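Local coordinates for activator of Hsp90 ATPase homologue 1/2-like C-terminal domain-containing protein (Nitrosomonas europaea, PDB 1XFS) that is of unknown function but belongs to the AHA1 family and has a Bet v 1-like fold, in which a curved antiparallel sheet wraps a long C-terminal helix, at residues A[13-18]-A[128-133]; A[18-23]-A[163-168]; A[115-120]-A[132-137]. All coordinates share one frame; numbering follows the deposited sequence.

Interaction 1: residues A[13-18]-A[128-133]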
HETATM    1  N   MSE A  13      -1.500 -17.610   8.277  1.00 18.12           N
HETATM    2  CA  MSE A  13      -2.856 -17.718   7.748  1.00 22.07           C
HETATM    3  C   MSE A  13      -3.838 -18.341   8.737  1.00 22.56           C
HETATM    4  O   MSE A  13      -3.451 -19.098   9.627  1.00 20.90           O
HETATM    5  CB  MSE A  13      -2.849 -18.538   6.453  1.00 28.06           C
HETATM    6  CG  MSE A  13      -4.183 -18.553   5.713  1.00 36.89           C
HETATM    7 SE   MSE A  13      -4.147 -19.520   4.036  1.00 50.58          SE
HETATM    8  CE  MSE A  13      -4.820 -21.222   4.657  1.00 46.36           C
ATOM      9  N   LEU A  14      -5.113 -18.006   8.569  1.00 22.12           N
ATOM     10  CA  LEU A  14      -6.181 -18.523   9.416  1.00 22.21           C
ATOM     11  C   LEU A  14      -7.434 -18.727   8.570  1.00 20.10           C
ATOM     12  O   LEU A  14      -7.874 -17.810   7.883  1.00 19.39           O
ATOM     13  CB  LEU A  14      -6.476 -17.538  10.552  1.00 24.60           C
ATOM     14  CG  LEU A  14      -7.546 -17.921  11.577  1.00 27.19           C
ATOM     15  CD1 LEU A  14      -7.139 -19.189  12.312  1.00 28.73           C
ATOM     16  CD2 LEU A  14      -7.730 -16.778  12.562  1.00 28.62           C
ATOM     17  N   LYS A  15      -8.001 -19.930   8.605  1.00 20.00           N
ATOM     18  CA  LYS A  15      -9.212 -20.207   7.834  1.00 20.06           C
ATOM     19  C   LYS A  15     -10.337 -20.638   8.770  1.00 18.95           C
ATOM     20  O   LYS A  15     -10.137 -21.485   9.639  1.00 17.72           O
ATOM     21  CB  LYS A  15      -8.958 -21.307   6.797  1.00 23.06           C
ATOM     22  CG  LYS A  15     -10.114 -21.497   5.814  1.00 27.77           C
ATOM     23  CD  LYS A  15      -9.820 -22.573   4.774  1.00 31.00           C
ATOM     24  CE  LYS A  15      -9.815 -23.963   5.391  1.00 33.14           C
ATOM     25  NZ  LYS A  15     -11.140 -24.305   5.977  1.00 35.10           N
ATOM     26  N   ARG A  16     -11.516 -20.054   8.588  1.00 19.02           N
ATOM     27  CA  ARG A  16     -12.659 -20.376   9.432  1.00 18.93           C
ATOM     28  C   ARG A  16     -13.956 -20.419   8.633  1.00 20.61           C
ATOM     29  O   ARG A  16     -14.056 -19.823   7.561  1.00 21.31           O
ATOM     30  CB  ARG A  16     -12.785 -19.340  10.556  1.00 20.51           C
ATOM     31  CG  ARG A  16     -11.651 -19.387  11.583  1.00 21.12           C
ATOM     32  CD  ARG A  16     -11.848 -20.544  12.551  1.00 19.93           C
ATOM     33  NE  ARG A  16     -13.026 -20.318  13.381  1.00 20.76           N
ATOM     34  CZ  ARG A  16     -13.039 -19.541  14.461  1.00 19.50           C
ATOM     35  NH1 ARG A  16     -11.931 -18.924  14.849  1.00 21.62           N
ATOM     36  NH2 ARG A  16     -14.164 -19.360  15.138  1.00 22.32           N
ATOM     37  N   GLU A  17     -14.943 -21.140   9.152  1.00 19.68           N
ATOM     38  CA  GLU A  17     -16.245 -21.240   8.498  1.00 22.18           C
ATOM     39  C   GLU A  17     -17.268 -20.601   9.431  1.00 21.69           C
ATOM     40  O   GLU A  17     -17.420 -21.031  10.572  1.00 24.61           O
ATOM     41  CB  GLU A  17     -16.616 -22.710   8.263  1.00 22.96           C
ATOM     42  CG  GLU A  17     -15.628 -23.489   7.407  1.00 26.72           C
ATOM     43  CD  GLU A  17     -15.673 -23.100   5.940  1.00 29.19           C
ATOM     44  OE1 GLU A  17     -14.825 -23.597   5.170  1.00 30.88           O
ATOM     45  OE2 GLU A  17     -16.555 -22.306   5.553  1.00 30.69           O
ATOM     46  N   LEU A  18     -17.958 -19.567   8.956  1.00 21.51           N
ATOM     47  CA  LEU A  18     -18.966 -18.893   9.769  1.00 21.08           C
ATOM     48  C   LEU A  18     -20.360 -19.169   9.223  1.00 21.27           C
ATOM     49  O   LEU A  18     -20.586 -19.078   8.019  1.00 19.78           O
ATOM     50  CB  LEU A  18     -18.732 -17.379   9.798  1.00 21.95           C
ATOM     51  CG  LEU A  18     -17.454 -16.853  10.454  1.00 23.75           C
ATOM     52  CD1 LEU A  18     -16.278 -17.059   9.519  1.00 25.23           C
ATOM     53  CD2 LEU A  18     -17.618 -15.372  10.773  1.00 24.83           C
ATOM     54  N   ARG A 128     -17.018 -18.673   4.043  1.00 15.19           N
ATOM     55  CA  ARG A 128     -15.693 -19.194   4.325  1.00 16.62           C
ATOM     56  C   ARG A 128     -14.814 -17.959   4.493  1.00 15.85           C
ATOM     57  O   ARG A 128     -14.741 -17.112   3.600  1.00 15.54           O
ATOM     58  CB  ARG A 128     -15.197 -20.066   3.170  1.00 18.51           C
ATOM     59  CG  ARG A 128     -13.820 -20.668   3.393  1.00 22.52           C
ATOM     60  CD  ARG A 128     -13.570 -21.790   2.405  1.00 27.99           C
ATOM     61  NE  ARG A 128     -14.622 -22.799   2.494  1.00 33.93           N
ATOM     62  CZ  ARG A 128     -14.658 -23.914   1.774  1.00 36.05           C
ATOM     63  NH1 ARG A 128     -13.695 -24.175   0.901  1.00 37.67           N
ATOM     64  NH2 ARG A 128     -15.659 -24.771   1.932  1.00 37.79           N
ATOM     65  N   TYR A 129     -14.174 -17.856   5.652  1.00 16.73           N
ATOM     66  CA  TYR A 129     -13.314 -16.723   5.979  1.00 18.22           C
ATOM     67  C   TYR A 129     -11.851 -17.122   5.995  1.00 18.94           C
ATOM     68  O   TYR A 129     -11.460 -18.053   6.694  1.00 18.37           O
ATOM     69  CB  TYR A 129     -13.710 -16.157   7.351  1.00 20.02           C
ATOM     70  CG  TYR A 129     -12.755 -15.124   7.921  1.00 24.10           C
ATOM     71  CD1 TYR A 129     -11.570 -15.509   8.549  1.00 25.87           C
ATOM     72  CD2 TYR A 129     -13.030 -13.763   7.819  1.00 26.33           C
ATOM     73  CE1 TYR A 129     -10.680 -14.564   9.057  1.00 27.78           C
ATOM     74  CE2 TYR A 129     -12.145 -12.807   8.326  1.00 28.40           C
ATOM     75  CZ  TYR A 129     -10.974 -13.214   8.942  1.00 28.20           C
ATOM     76  OH  TYR A 129     -10.086 -12.281   9.432  1.00 31.52           O
ATOM     77  N   THR A 130     -11.038 -16.409   5.226  1.00 18.92           N
ATOM     78  CA  THR A 130      -9.616 -16.694   5.178  1.00 20.17           C
ATOM     79  C   THR A 130      -8.862 -15.395   5.461  1.00 20.04           C
ATOM     80  O   THR A 130      -9.088 -14.383   4.798  1.00 20.00           O
ATOM     81  CB  THR A 130      -9.218 -17.263   3.793  1.00 21.65           C
ATOM     82  OG1 THR A 130      -9.945 -18.476   3.550  1.00 23.37           O
ATOM     83  CG2 THR A 130      -7.731 -17.562   3.739  1.00 22.95           C
ATOM     84  N   ALA A 131      -7.993 -15.417   6.467  1.00 19.70           N
ATOM     85  CA  ALA A 131      -7.216 -14.232   6.826  1.00 20.13           C
ATOM     86  C   ALA A 131      -5.723 -14.534   6.782  1.00 20.44           C
ATOM     87  O   ALA A 131      -5.264 -15.524   7.350  1.00 22.26           O
ATOM     88  CB  ALA A 131      -7.606 -13.743   8.224  1.00 20.44           C
ATOM     89  N   CYS A 132      -4.970 -13.682   6.095  1.00 19.26           N
ATOM     90  CA  CYS A 132      -3.527 -13.853   5.988  1.00 17.60           C
ATOM     91  C   CYS A 132      -2.853 -12.566   6.426  1.00 17.09           C
ATOM     92  O   CYS A 132      -3.227 -11.479   5.983  1.00 15.92           O
ATOM     93  CB  CYS A 132      -3.113 -14.175   4.543  1.00 19.04           C
ATOM     94  SG  CYS A 132      -1.308 -14.292   4.277  1.00 25.77           S
ATOM     95  N   ALA A 133      -1.877 -12.697   7.317  1.00 12.52           N
ATOM     96  CA  ALA A 133      -1.125 -11.550   7.802  1.00 12.56           C
ATOM     97  C   ALA A 133       0.258 -11.660   7.182  1.00 11.62           C
ATOM     98  O   ALA A 133       0.977 -12.638   7.414  1.00 10.94           O
ATOM     99  CB  ALA A 133      -1.034 -11.569   9.327  1.00 13.96           C
TER
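E17 sets its CG anti to its own carbonyl carbon (chi1 -59°) and then bends at chi2, which swings the carboxylate across to R128 on the neighbouring strand. R128 runs out with CG anti to the backbone N and kinks at chi3, and its NE meets OE1 of E17 at 2.8 Å in a salt bridge. Carboxylate and guanidinium planes stand 85° apart, and the pairing runs through a single oxygen; OE2 of E17 rests instead 3.5 Å from CB of R128. NZ of K15, on the same strand as E17, makes a long salt bridge to that OE1, 3.8 Å, completing a small network on the exposed face. With an alanine in place of R128 the guanidinium is gone, and the E17 carboxylate would probably be left with little more than its long approach to K15 and be freer to turn. These two strands, antiparallel at 171°, are the edge strand 11-18 and its neighbour in the Bet v 1-like sheet. L14 pairs with A131 and R16 with Y129, each through two backbone bonds, the tightest from N of Y129 to O of R16 at 2.7 Å. On the K15 and T130 face, the bent selenomethionine M13 brings SE to 4.1 Å from CG2 of T130. The other face carries L14, R16, Y129 and A131 and lies under helix 149-167: L14 packs on W153, while the R16 guanidinium turns away from strand 127-134 to bond G154 O and T158 OG1. At the strand's end, L18 lies alongside Y129, its CD1 3.5 Å from the tyrosine CB.

Interaction 2: residues A[18-23]-A[163-168]; sequences LAVPVN and LLKQEK
This is a mostly apolar side-chain contact at one end of the Bet v 1-like fold, where the turn leaving strand 11-18 meets the last turns of the long helix 149-167. V20 is the buried side chain on the turn side. Both its methyls border CB of L164; CG1 also packs against CD1 of L164 at 4.0 Å, and CG2 sits 4.0 Å from CG of K165. The valine has CG1 anti to its backbone N (chi1 172°), which spreads the two branches over neighbouring residues of the helix. V20 and L164 cross at about a right angle, and V25 of helix 22-30 packs on both of them from within the chain. Just before V20, A19 is the centre of an inverse gamma turn, closed by a weak bond from V20 N to L18 O; this tight turn leads the chain from the strand to P21, the N-cap of helix 22-30. E161, a turn earlier on the long helix, ties the corner down by accepting A19 N at its OE1, and K165 NZ makes a weak, long ion pair with the same oxygen. Farther along, K168 reaches toward the proline, its CE 4.4 Å from CD of P21, a loose touch on the exposed side. K165 stays extended beyond CG, carrying its aliphatic arm along the turn until CE lies 4.1 Å from CB of A19.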
ATOM      1  N   LEU A  18     -17.958 -19.567   8.956  1.00 21.51           N
ATOM      2  CA  LEU A  18     -18.966 -18.893   9.769  1.00 21.08           C
ATOM      3  C   LEU A  18     -20.360 -19.169   9.223  1.00 21.27           C
ATOM      4  O   LEU A  18     -20.586 -19.078   8.019  1.00 19.78           O
ATOM      5  CB  LEU A  18     -18.732 -17.379   9.798  1.00 21.95           C
ATOM      6  CG  LEU A  18     -17.454 -16.853  10.454  1.00 23.75           C
ATOM      7  CD1 LEU A  18     -16.278 -17.059   9.519  1.00 25.23           C
ATOM      8  CD2 LEU A  18     -17.618 -15.372  10.773  1.00 24.83           C
ATOM      9  N   ALA A  19     -21.291 -19.499  10.115  1.00 19.91           N
ATOM     10  CA  ALA A  19     -22.666 -19.790   9.717  1.00 19.62           C
ATOM     11  C   ALA A  19     -23.461 -18.495   9.594  1.00 19.46           C
ATOM     12  O   ALA A  19     -24.503 -18.318  10.230  1.00 19.90           O
ATOM     13  CB  ALA A  19     -23.314 -20.717  10.735  1.00 20.17           C
ATOM     14  N   VAL A  20     -22.951 -17.598   8.758  1.00 17.35           N
ATOM     15  CA  VAL A  20     -23.554 -16.301   8.514  1.00 17.41           C
ATOM     16  C   VAL A  20     -23.341 -15.970   7.040  1.00 15.78           C
ATOM     17  O   VAL A  20     -22.316 -16.328   6.463  1.00 16.05           O
ATOM     18  CB  VAL A  20     -22.870 -15.217   9.387  1.00 18.77           C
ATOM     19  CG1 VAL A  20     -23.356 -13.835   9.006  1.00 20.40           C
ATOM     20  CG2 VAL A  20     -23.148 -15.497  10.858  1.00 20.98           C
ATOM     21  N   PRO A  21     -24.319 -15.306   6.405  1.00 16.40           N
ATOM     22  CA  PRO A  21     -24.217 -14.933   4.988  1.00 15.34           C
ATOM     23  C   PRO A  21     -23.078 -13.941   4.741  1.00 14.30           C
ATOM     24  O   PRO A  21     -22.723 -13.162   5.624  1.00 13.72           O
ATOM     25  CB  PRO A  21     -25.593 -14.336   4.692  1.00 16.51           C
ATOM     26  CG  PRO A  21     -25.972 -13.737   6.008  1.00 19.90           C
ATOM     27  CD  PRO A  21     -25.593 -14.832   6.971  1.00 16.56           C
ATOM     28  N   VAL A  22     -22.528 -13.970   3.533  1.00 13.86           N
ATOM     29  CA  VAL A  22     -21.406 -13.114   3.169  1.00 13.95           C
ATOM     30  C   VAL A  22     -21.688 -11.621   3.280  1.00 14.92           C
ATOM     31  O   VAL A  22     -20.794 -10.840   3.620  1.00 12.81           O
ATOM     32  CB  VAL A  22     -20.907 -13.424   1.734  1.00 14.88           C
ATOM     33  CG1 VAL A  22     -21.952 -12.990   0.701  1.00 12.87           C
ATOM     34  CG2 VAL A  22     -19.579 -12.732   1.481  1.00 16.91           C
ATOM     35  N   ASN A  23     -22.921 -11.215   2.995  1.00 12.98           N
ATOM     36  CA  ASN A  23     -23.267  -9.799   3.077  1.00 15.10           C
ATOM     37  C   ASN A  23     -23.121  -9.296   4.511  1.00 14.54           C
ATOM     38  O   ASN A  23     -22.626  -8.192   4.741  1.00 13.90           O
ATOM     39  CB  ASN A  23     -24.695  -9.558   2.559  1.00 17.30           C
ATOM     40  CG  ASN A  23     -25.756 -10.217   3.419  1.00 22.32           C
ATOM     41  OD1 ASN A  23     -25.726 -11.423   3.654  1.00 23.72           O
ATOM     42  ND2 ASN A  23     -26.708  -9.420   3.890  1.00 25.30           N
ATOM     43  N   LEU A 163     -21.400 -12.044  17.210  1.00 19.35           N
ATOM     44  CA  LEU A 163     -22.013 -10.734  17.057  1.00 19.91           C
ATOM     45  C   LEU A 163     -23.045 -10.686  15.937  1.00 19.83           C
ATOM     46  O   LEU A 163     -24.166 -10.207  16.127  1.00 20.59           O
ATOM     47  CB  LEU A 163     -20.931  -9.684  16.786  1.00 19.94           C
ATOM     48  CG  LEU A 163     -21.403  -8.265  16.452  1.00 21.44           C
ATOM     49  CD1 LEU A 163     -22.055  -7.638  17.676  1.00 22.55           C
ATOM     50  CD2 LEU A 163     -20.214  -7.423  15.998  1.00 21.51           C
ATOM     51  N   LEU A 164     -22.660 -11.181  14.767  1.00 20.37           N
ATOM     52  CA  LEU A 164     -23.539 -11.172  13.604  1.00 20.70           C
ATOM     53  C   LEU A 164     -24.793 -12.019  13.780  1.00 22.26           C
ATOM     54  O   LEU A 164     -25.848 -11.691  13.237  1.00 22.60           O
ATOM     55  CB  LEU A 164     -22.761 -11.628  12.368  1.00 17.87           C
ATOM     56  CG  LEU A 164     -21.590 -10.706  11.991  1.00 16.79           C
ATOM     57  CD1 LEU A 164     -20.856 -11.276  10.786  1.00 16.99           C
ATOM     58  CD2 LEU A 164     -22.115  -9.306  11.688  1.00 17.14           C
ATOM     59  N   LYS A 165     -24.685 -13.102  14.540  1.00 23.89           N
ATOM     60  CA  LYS A 165     -25.842 -13.961  14.762  1.00 27.45           C
ATOM     61  C   LYS A 165     -26.920 -13.294  15.614  1.00 28.47           C
ATOM     62  O   LYS A 165     -28.111 -13.474  15.364  1.00 29.10           O
ATOM     63  CB  LYS A 165     -25.410 -15.279  15.407  1.00 27.44           C
ATOM     64  CG  LYS A 165     -24.672 -16.202  14.455  1.00 28.88           C
ATOM     65  CD  LYS A 165     -24.323 -17.518  15.118  1.00 30.63           C
ATOM     66  CE  LYS A 165     -23.632 -18.453  14.145  1.00 31.90           C
ATOM     67  NZ  LYS A 165     -23.216 -19.718  14.811  1.00 33.35           N
ATOM     68  N   GLN A 166     -26.509 -12.514  16.610  1.00 30.18           N
ATOM     69  CA  GLN A 166     -27.469 -11.848  17.484  1.00 31.81           C
ATOM     70  C   GLN A 166     -27.949 -10.496  16.968  1.00 32.20           C
ATOM     71  O   GLN A 166     -29.008 -10.014  17.370  1.00 31.44           O
ATOM     72  CB  GLN A 166     -26.876 -11.688  18.883  1.00 33.86           C
ATOM     73  CG  GLN A 166     -26.572 -13.014  19.561  1.00 37.19           C
ATOM     74  CD  GLN A 166     -27.776 -13.942  19.594  1.00 39.04           C
ATOM     75  OE1 GLN A 166     -28.803 -13.626  20.198  1.00 41.47           O
ATOM     76  NE2 GLN A 166     -27.655 -15.095  18.939  1.00 39.64           N
ATOM     77  N   GLU A 167     -27.172  -9.883  16.081  1.00 31.05           N
ATOM     78  CA  GLU A 167     -27.543  -8.591  15.518  1.00 31.55           C
ATOM     79  C   GLU A 167     -28.159  -8.822  14.137  1.00 30.51           C
ATOM     80  O   GLU A 167     -28.634  -7.890  13.490  1.00 30.24           O
ATOM     81  CB  GLU A 167     -26.304  -7.697  15.395  1.00 32.74           C
ATOM     82  CG  GLU A 167     -26.602  -6.247  15.043  1.00 36.54           C
ATOM     83  CD  GLU A 167     -27.200  -5.468  16.203  1.00 38.21           C
ATOM     84  OE1 GLU A 167     -28.259  -5.880  16.726  1.00 38.86           O
ATOM     85  OE2 GLU A 167     -26.609  -4.439  16.592  1.00 40.10           O
ATOM     86  N   LYS A 168     -28.156 -10.081  13.706  1.00 29.51           N
ATOM     87  CA  LYS A 168     -28.685 -10.469  12.404  1.00 29.11           C
ATOM     88  C   LYS A 168     -30.077  -9.914  12.115  1.00 29.23           C
ATOM     89  O   LYS A 168     -30.315  -9.338  11.052  1.00 28.44           O
ATOM     90  CB  LYS A 168     -28.709 -11.996  12.289  1.00 29.44           C
ATOM     91  CG  LYS A 168     -29.080 -12.514  10.909  1.00 30.11           C
ATOM     92  CD  LYS A 168     -28.929 -14.025  10.836  1.00 31.25           C
ATOM     93  CE  LYS A 168     -29.190 -14.545   9.430  1.00 32.67           C
ATOM     94  NZ  LYS A 168     -30.573 -14.239   8.968  1.00 34.31           N
TER

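Interaction 3: residues A[115-120]-A[132-137]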
ATOM      1  N   THR A 115       0.441  -6.507   6.620  1.00  8.02           N
ATOM      2  CA  THR A 115      -0.579  -6.253   5.617  1.00  7.31           C
ATOM      3  C   THR A 115      -1.501  -7.443   5.778  1.00  7.87           C
ATOM      4  O   THR A 115      -1.063  -8.594   5.761  1.00  8.26           O
ATOM      5  CB  THR A 115      -0.046  -6.194   4.179  1.00  7.37           C
ATOM      6  OG1 THR A 115       0.706  -4.986   4.011  1.00  7.24           O
ATOM      7  CG2 THR A 115      -1.218  -6.190   3.176  1.00  7.25           C
ATOM      8  N   ALA A 116      -2.778  -7.148   5.980  1.00  8.06           N
ATOM      9  CA  ALA A 116      -3.783  -8.173   6.181  1.00  7.61           C
ATOM     10  C   ALA A 116      -4.604  -8.336   4.919  1.00 10.18           C
ATOM     11  O   ALA A 116      -5.033  -7.356   4.310  1.00  9.62           O
ATOM     12  CB  ALA A 116      -4.687  -7.772   7.341  1.00  9.87           C
ATOM     13  N   VAL A 117      -4.795  -9.581   4.512  1.00  9.69           N
ATOM     14  CA  VAL A 117      -5.600  -9.873   3.347  1.00 11.31           C
ATOM     15  C   VAL A 117      -6.723 -10.759   3.857  1.00 12.96           C
ATOM     16  O   VAL A 117      -6.477 -11.820   4.432  1.00 14.38           O
ATOM     17  CB  VAL A 117      -4.796 -10.615   2.259  1.00 10.96           C
ATOM     18  CG1 VAL A 117      -5.728 -11.011   1.112  1.00 12.14           C
ATOM     19  CG2 VAL A 117      -3.676  -9.726   1.739  1.00 12.61           C
ATOM     20  N   ILE A 118      -7.952 -10.297   3.677  1.00 12.55           N
ATOM     21  CA  ILE A 118      -9.116 -11.040   4.124  1.00 13.03           C
ATOM     22  C   ILE A 118      -9.923 -11.445   2.901  1.00 13.04           C
ATOM     23  O   ILE A 118     -10.324 -10.593   2.118  1.00 12.71           O
ATOM     24  CB  ILE A 118     -10.017 -10.179   5.036  1.00 14.14           C
ATOM     25  CG1 ILE A 118      -9.224  -9.667   6.235  1.00 17.16           C
ATOM     26  CG2 ILE A 118     -11.225 -10.987   5.476  1.00 14.85           C
ATOM     27  CD1 ILE A 118      -8.539 -10.754   7.042  1.00 19.18           C
ATOM     28  N   GLU A 119     -10.144 -12.743   2.723  1.00 11.40           N
ATOM     29  CA  GLU A 119     -10.916 -13.211   1.582  1.00 13.56           C
ATOM     30  C   GLU A 119     -12.174 -13.926   2.044  1.00 12.04           C
ATOM     31  O   GLU A 119     -12.131 -14.718   2.980  1.00 10.01           O
ATOM     32  CB  GLU A 119     -10.074 -14.141   0.705  1.00 18.29           C
ATOM     33  CG  GLU A 119      -8.903 -13.452   0.035  1.00 25.87           C
ATOM     34  CD  GLU A 119      -8.185 -14.345  -0.955  1.00 30.48           C
ATOM     35  OE1 GLU A 119      -7.261 -13.851  -1.638  1.00 33.50           O
ATOM     36  OE2 GLU A 119      -8.541 -15.539  -1.049  1.00 32.74           O
ATOM     37  N   LEU A 120     -13.293 -13.638   1.388  1.00 11.44           N
ATOM     38  CA  LEU A 120     -14.563 -14.261   1.745  1.00 11.27           C
ATOM     39  C   LEU A 120     -15.114 -15.062   0.577  1.00 12.40           C
ATOM     40  O   LEU A 120     -14.941 -14.698  -0.590  1.00 11.72           O
ATOM     41  CB  LEU A 120     -15.595 -13.205   2.134  1.00 10.71           C
ATOM     42  CG  LEU A 120     -15.268 -12.249   3.277  1.00 10.61           C
ATOM     43  CD1 LEU A 120     -16.416 -11.269   3.441  1.00 13.33           C
ATOM     44  CD2 LEU A 120     -15.044 -13.035   4.565  1.00 12.35           C
ATOM     45  N   CYS A 132      -4.970 -13.682   6.095  1.00 19.26           N
ATOM     46  CA  CYS A 132      -3.527 -13.853   5.988  1.00 17.60           C
ATOM     47  C   CYS A 132      -2.853 -12.566   6.426  1.00 17.09           C
ATOM     48  O   CYS A 132      -3.227 -11.479   5.983  1.00 15.92           O
ATOM     49  CB  CYS A 132      -3.113 -14.175   4.543  1.00 19.04           C
ATOM     50  SG  CYS A 132      -1.308 -14.292   4.277  1.00 25.77           S
ATOM     51  N   ALA A 133      -1.877 -12.697   7.317  1.00 12.52           N
ATOM     52  CA  ALA A 133      -1.125 -11.550   7.802  1.00 12.56           C
ATOM     53  C   ALA A 133       0.258 -11.660   7.182  1.00 11.62           C
ATOM     54  O   ALA A 133       0.977 -12.638   7.414  1.00 10.94           O
ATOM     55  CB  ALA A 133      -1.034 -11.569   9.327  1.00 13.96           C
HETATM   56  N   MSE A 134       0.612 -10.661   6.373  1.00 10.79           N
HETATM   57  CA  MSE A 134       1.898 -10.628   5.676  1.00 10.37           C
HETATM   58  C   MSE A 134       2.910  -9.793   6.451  1.00  9.79           C
HETATM   59  O   MSE A 134       2.614  -8.673   6.861  1.00  8.00           O
HETATM   60  CB  MSE A 134       1.723 -10.029   4.276  1.00 12.07           C
HETATM   61  CG  MSE A 134       0.702 -10.727   3.411  1.00 13.13           C
HETATM   62 SE   MSE A 134       0.446  -9.730   1.756  1.00 25.51          SE
HETATM   63  CE  MSE A 134       1.952 -10.387   0.816  1.00  9.74           C
ATOM     64  N   HIS A 135       4.105 -10.343   6.650  1.00 10.10           N
ATOM     65  CA  HIS A 135       5.154  -9.637   7.371  1.00 10.63           C
ATOM     66  C   HIS A 135       6.340  -9.338   6.467  1.00  9.72           C
ATOM     67  O   HIS A 135       6.447  -9.894   5.377  1.00 12.11           O
ATOM     68  CB  HIS A 135       5.609 -10.461   8.572  1.00  9.84           C
ATOM     69  CG  HIS A 135       4.487 -10.863   9.468  1.00 11.59           C
ATOM     70  ND1 HIS A 135       3.735 -11.995   9.250  1.00 12.28           N
ATOM     71  CD2 HIS A 135       3.939 -10.245  10.542  1.00 12.04           C
ATOM     72  CE1 HIS A 135       2.767 -12.057  10.150  1.00 11.76           C
ATOM     73  NE2 HIS A 135       2.870 -11.007  10.941  1.00 12.13           N
ATOM     74  N   ASN A 136       7.237  -8.466   6.925  1.00 13.54           N
ATOM     75  CA  ASN A 136       8.389  -8.092   6.122  1.00 14.04           C
ATOM     76  C   ASN A 136       9.603  -9.000   6.284  1.00 14.56           C
ATOM     77  O   ASN A 136      10.425  -9.098   5.376  1.00 15.59           O
ATOM     78  CB  ASN A 136       8.773  -6.620   6.389  1.00 17.03           C
ATOM     79  CG  ASN A 136       8.935  -6.294   7.872  1.00 19.43           C
ATOM     80  OD1 ASN A 136       8.725  -5.151   8.287  1.00 24.01           O
ATOM     81  ND2 ASN A 136       9.326  -7.282   8.669  1.00 15.76           N
ATOM     82  N   THR A 137       9.694  -9.688   7.417  1.00 14.19           N
ATOM     83  CA  THR A 137      10.829 -10.569   7.686  1.00 14.79           C
ATOM     84  C   THR A 137      10.404 -11.778   8.513  1.00 15.10           C
ATOM     85  O   THR A 137       9.362 -11.758   9.173  1.00 14.95           O
ATOM     86  CB  THR A 137      11.919  -9.830   8.473  1.00 14.42           C
ATOM     87  OG1 THR A 137      11.357  -9.333   9.693  1.00 17.97           O
ATOM     88  CG2 THR A 137      12.469  -8.664   7.664  1.00 16.04           C
TER
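O of T115 takes the shortest bond here, 2.7 Å from N of M134, nearly straight at 172° with the donor tilted 16° from the carbonyl plane. In return, N of T115 reaches O of M134 at 3.1 Å. V117 and C132 make the second hydrogen-bonded pair of this antiparallel beta hairpin, formed by strands 115-122 and 127-134 within the Bet v 1-like sheet. Between them, A116 faces A133 as a non-hydrogen-bonded pair, and CA of A116 adds a CA-H...O contact to O of C132 at 3.4 Å. A116 and A133 carry their methyls on one face; T115, V117, C132 and M134 occupy the other. There the selenomethionine M134, with CG anti to its carbonyl carbon (chi1 -56°) and a bend at chi3, runs alongside T115 and crosses V117 at a slant. Strand 85-89 borders strand 115-122 on its other edge, I87 packing on T115 and V117. The second subunit also comes in at this end: OG1 of T115 bonds O of Y96 of that subunit as well as OG1 of T89 in its own chain, and R97 of the second subunit packs on M134 and bonds the backbone O of H135. Two methyls share the selenium: SE of M134 lies 4.1 Å from CG2 of V117 and 4.2 Å from CG2 of T115.

Overall arrangement
Interactions 1 and 3 use strand 127-134 from both sides, pairing it with the edge strand 11-18 and the inner strand 115-122, and they share C132 and A133. Both rest on backbone ladders, but their side chains differ: interaction 1 has an exposed charged face and a second face under the long helix, whereas interaction 3 is buried, with selenium and methyl packing beside the second subunit. Between the two, I118 packs on Y129 and A131. Interaction 2 shares L18 with interaction 1, where strand 11-18 gives way to the turn, yet it is peripheral and joins a turn to a helix by side chains. Its centre lies about 23 Å from that of interaction 3, though V22 touches L120.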